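Local structure of thioesterase (Streptomyces coelicolor, 3QMW) at residues D[36-44]-D[177-185]. The protein is a thioesterase of prodiginine biosynthesis that probably hydrolyses thioester-linked intermediates of the pathway. Numbering follows the deposited sequence. Where two conformers were deposited one is given.
Sequences FPYAGGTVS and RLPVLRADL
A39 presses its methyl into helix 178-189, with CB 3.8 Å from D184 CB and 3.9 Å from L181 CD1, while L185 CD2 closes the group more loosely. A39 also touches M106, at the start of helix 106-120, which D184 meets as well. A39 and G40 are the central residues of a type II beta turn from Y38 to G41, closed by a bond of 2.9 Å from G41 N to Y38 O. G40 comes closest to the helix, its CA only 3.8 Å from the CA of L181. L181, with CG anti to the backbone N (chi1 -178°), brings CD1 within 3.3 Å of A39 O and alongside G40 CA. A side chain on G40 would run into that methyl, and the positive phi of 88° also suits glycine. The amide of G40 donates the one hydrogen bond between the segments, a short, nearly straight one of 2.6 Å from N to D184 OD2 that uses the anti lone pair. OD2 also forms a salt bridge with R67, whose NH2 is hydrogen-bonded to G41 O, so one arginine ties carboxylate and turn together. An asparagine in place of D184 would remove the negative charge and would probably leave R67 without its salt-bridge partner here. The arrangement fits an alpha/beta-hydrolase thioesterase: the loop following strand 31-36, whose Y38 side chain touches the probable nucleophile elbow and Ser-His-Asp triad, packs against helix 178-189, part of the helical segment, probably the lid region, that follows strand 129-132 and precedes strand 203-208 in the chain.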
loop_
_atom_site.group_PDB
_atom_site.type_symbol
_atom_site.label_atom_id
_atom_site.label_comp_id
_atom_site.label_asym_id
_atom_site.label_seq_id
_atom_site.Cartn_x
_atom_site.Cartn_y
_atom_site.Cartn_z
ATOM N N PHE D 36 -14.546 5.560 9.370
ATOM C CA PHE D 36 -15.040 6.485 10.383
ATOM C C PHE D 36 -13.983 7.493 10.790
ATOM O O PHE D 36 -12.862 7.105 11.133
ATOM C CB PHE D 36 -15.500 5.713 11.604
ATOM C CG PHE D 36 -16.698 4.868 11.343
ATOM C CD1 PHE D 36 -16.608 3.485 11.356
ATOM C CD2 PHE D 36 -17.923 5.466 11.043
ATOM C CE1 PHE D 36 -17.721 2.700 11.094
ATOM C CE2 PHE D 36 -19.053 4.688 10.784
ATOM C CZ PHE D 36 -18.955 3.301 10.809
ATOM N N PRO D 37 -14.334 8.797 10.763
ATOM C CA PRO D 37 -13.348 9.825 11.066
ATOM C C PRO D 37 -13.090 10.015 12.541
ATOM O O PRO D 37 -13.714 9.379 13.384
ATOM C CB PRO D 37 -13.972 11.104 10.483
ATOM C CG PRO D 37 -15.099 10.652 9.628
ATOM C CD PRO D 37 -15.584 9.404 10.271
ATOM N N TYR D 38 -12.151 10.896 12.836
ATOM C CA TYR D 38 -11.806 11.193 14.209
ATOM C C TYR D 38 -12.782 12.230 14.729
ATOM O O TYR D 38 -13.609 12.767 13.967
ATOM C CB TYR D 38 -10.352 11.680 14.336
ATOM C CG TYR D 38 -9.911 12.664 13.279
ATOM C CD1 TYR D 38 -9.121 12.253 12.204
ATOM C CD2 TYR D 38 -10.272 13.999 13.348
ATOM C CE1 TYR D 38 -8.707 13.158 11.219
ATOM C CE2 TYR D 38 -9.871 14.901 12.374
ATOM C CZ TYR D 38 -9.090 14.473 11.308
ATOM O OH TYR D 38 -8.697 15.360 10.335
ATOM N N ALA D 39 -12.685 12.485 16.033
ATOM C CA ALA D 39 -13.471 13.511 16.698
ATOM C C ALA D 39 -13.269 14.829 16.008
ATOM O O ALA D 39 -12.147 15.316 15.937
ATOM C CB ALA D 39 -13.058 13.638 18.152
ATOM N N GLY D 40 -14.364 15.404 15.513
ATOM C CA GLY D 40 -14.362 16.729 14.886
ATOM C C GLY D 40 -14.060 16.642 13.399
ATOM O O GLY D 40 -13.917 17.673 12.720
ATOM N N GLY D 41 -13.981 15.407 12.900
ATOM C CA GLY D 41 -13.515 15.141 11.559
ATOM C C GLY D 41 -14.658 15.002 10.598
ATOM O O GLY D 41 -15.816 14.983 10.983
ATOM N N THR D 42 -14.311 14.903 9.330
ATOM C CA THR D 42 -15.281 14.798 8.257
ATOM C C THR D 42 -14.775 13.723 7.301
ATOM O O THR D 42 -13.769 13.087 7.577
ATOM C CB THR D 42 -15.442 16.155 7.550
ATOM O OG1 THR D 42 -14.271 16.459 6.776
ATOM C CG2 THR D 42 -15.656 17.258 8.586
ATOM N N VAL D 43 -15.474 13.526 6.193
ATOM C CA VAL D 43 -15.081 12.543 5.194
ATOM C C VAL D 43 -13.812 12.921 4.399
ATOM O O VAL D 43 -13.230 12.085 3.726
ATOM C CB VAL D 43 -16.222 12.301 4.192
ATOM C CG1 VAL D 43 -17.354 11.551 4.859
ATOM C CG2 VAL D 43 -16.703 13.613 3.588
ATOM N N SER D 44 -13.395 14.179 4.457
ATOM C CA SER D 44 -12.180 14.616 3.771
ATOM C C SER D 44 -10.903 13.944 4.330
ATOM O O SER D 44 -9.911 13.800 3.612
ATOM C CB SER D 44 -12.063 16.148 3.830
ATOM O OG SER D 44 -12.034 16.597 5.168
ATOM N N ARG D 177 -16.117 24.152 13.465
ATOM C CA ARG D 177 -16.470 22.770 13.786
ATOM C C ARG D 177 -16.318 22.425 15.272
ATOM O O ARG D 177 -16.357 21.250 15.632
ATOM C CB ARG D 177 -15.666 21.799 12.906
ATOM C CG ARG D 177 -15.892 22.026 11.408
ATOM C CD ARG D 177 -15.840 20.741 10.589
ATOM N NE ARG D 177 -16.360 20.936 9.233
ATOM C CZ ARG D 177 -17.608 21.297 8.958
ATOM N NH1 ARG D 177 -18.464 21.524 9.940
ATOM N NH2 ARG D 177 -17.996 21.447 7.706
ATOM N N LEU D 178 -16.167 23.442 16.126
ATOM C CA LEU D 178 -16.070 23.236 17.596
ATOM C C LEU D 178 -17.278 22.557 18.264
ATOM O O LEU D 178 -17.094 21.665 19.092
ATOM C CB LEU D 178 -15.771 24.550 18.320
ATOM C CG LEU D 178 -14.307 24.759 18.669
ATOM C CD1 LEU D 178 -14.075 26.189 19.088
ATOM C CD2 LEU D 178 -13.907 23.796 19.766
ATOM N N PRO D 179 -18.509 22.994 17.941
ATOM C CA PRO D 179 -19.665 22.231 18.377
ATOM C C PRO D 179 -19.550 20.742 18.085
ATOM O O PRO D 179 -19.771 19.911 18.966
ATOM C CB PRO D 179 -20.819 22.843 17.566
ATOM C CG PRO D 179 -20.336 24.181 17.119
ATOM C CD PRO D 179 -18.900 24.349 17.532
ATOM N N VAL D 180 -19.185 20.420 16.850
ATOM C CA VAL D 180 -19.216 19.046 16.358
ATOM C C VAL D 180 -18.080 18.254 16.965
ATOM O O VAL D 180 -18.239 17.076 17.255
ATOM C CB VAL D 180 -19.134 19.010 14.851
ATOM C CG1 VAL D 180 -19.581 17.677 14.349
ATOM C CG2 VAL D 180 -20.026 20.098 14.271
ATOM N N LEU D 181 -16.947 18.915 17.184
ATOM C CA LEU D 181 -15.866 18.349 17.982
ATOM C C LEU D 181 -16.379 17.977 19.373
ATOM O O LEU D 181 -16.330 16.809 19.763
ATOM C CB LEU D 181 -14.700 19.336 18.093
ATOM C CG LEU D 181 -13.462 18.856 18.865
ATOM C CD1 LEU D 181 -12.936 17.538 18.313
ATOM C CD2 LEU D 181 -12.358 19.914 18.852
ATOM N N ARG D 182 -16.891 18.970 20.103
ATOM C CA ARG D 182 -17.430 18.757 21.460
ATOM C C ARG D 182 -18.455 17.628 21.495
ATOM O O ARG D 182 -18.445 16.813 22.408
ATOM C CB ARG D 182 -18.087 20.033 22.004
ATOM C CG ARG D 182 -17.128 21.137 22.449
ATOM C CD ARG D 182 -17.900 22.314 23.023
ATOM N NE ARG D 182 -17.103 23.537 23.110
ATOM C CZ ARG D 182 -16.186 23.789 24.045
ATOM N NH1 ARG D 182 -15.904 22.898 24.995
ATOM N NH2 ARG D 182 -15.527 24.940 24.031
ATOM N N ALA D 183 -19.340 17.580 20.507
ATOM C CA ALA D 183 -20.332 16.513 20.439
ATOM C C ALA D 183 -19.686 15.163 20.091
ATOM O O ALA D 183 -20.125 14.115 20.573
ATOM C CB ALA D 183 -21.424 16.864 19.446
ATOM N N ASP D 184 -18.642 15.182 19.261
ATOM C CA ASP D 184 -17.866 13.964 18.985
ATOM C C ASP D 184 -17.116 13.479 20.230
ATOM O O ASP D 184 -17.144 12.294 20.547
ATOM C CB ASP D 184 -16.852 14.185 17.848
ATOM C CG ASP D 184 -17.482 14.161 16.455
ATOM O OD1 ASP D 184 -18.675 13.808 16.305
ATOM O OD2 ASP D 184 -16.763 14.504 15.490
ATOM N N LEU D 185 -16.434 14.388 20.920
ATOM C CA LEU D 185 -15.638 14.011 22.093
ATOM C C LEU D 185 -16.486 13.532 23.277
ATOM O O LEU D 185 -16.012 12.783 24.131
ATOM C CB LEU D 185 -14.735 15.161 22.555
ATOM C CG LEU D 185 -13.305 15.262 22.017
ATOM C CD1 LEU D 185 -12.627 16.445 22.672
ATOM C CD2 LEU D 185 -12.497 13.996 22.284
#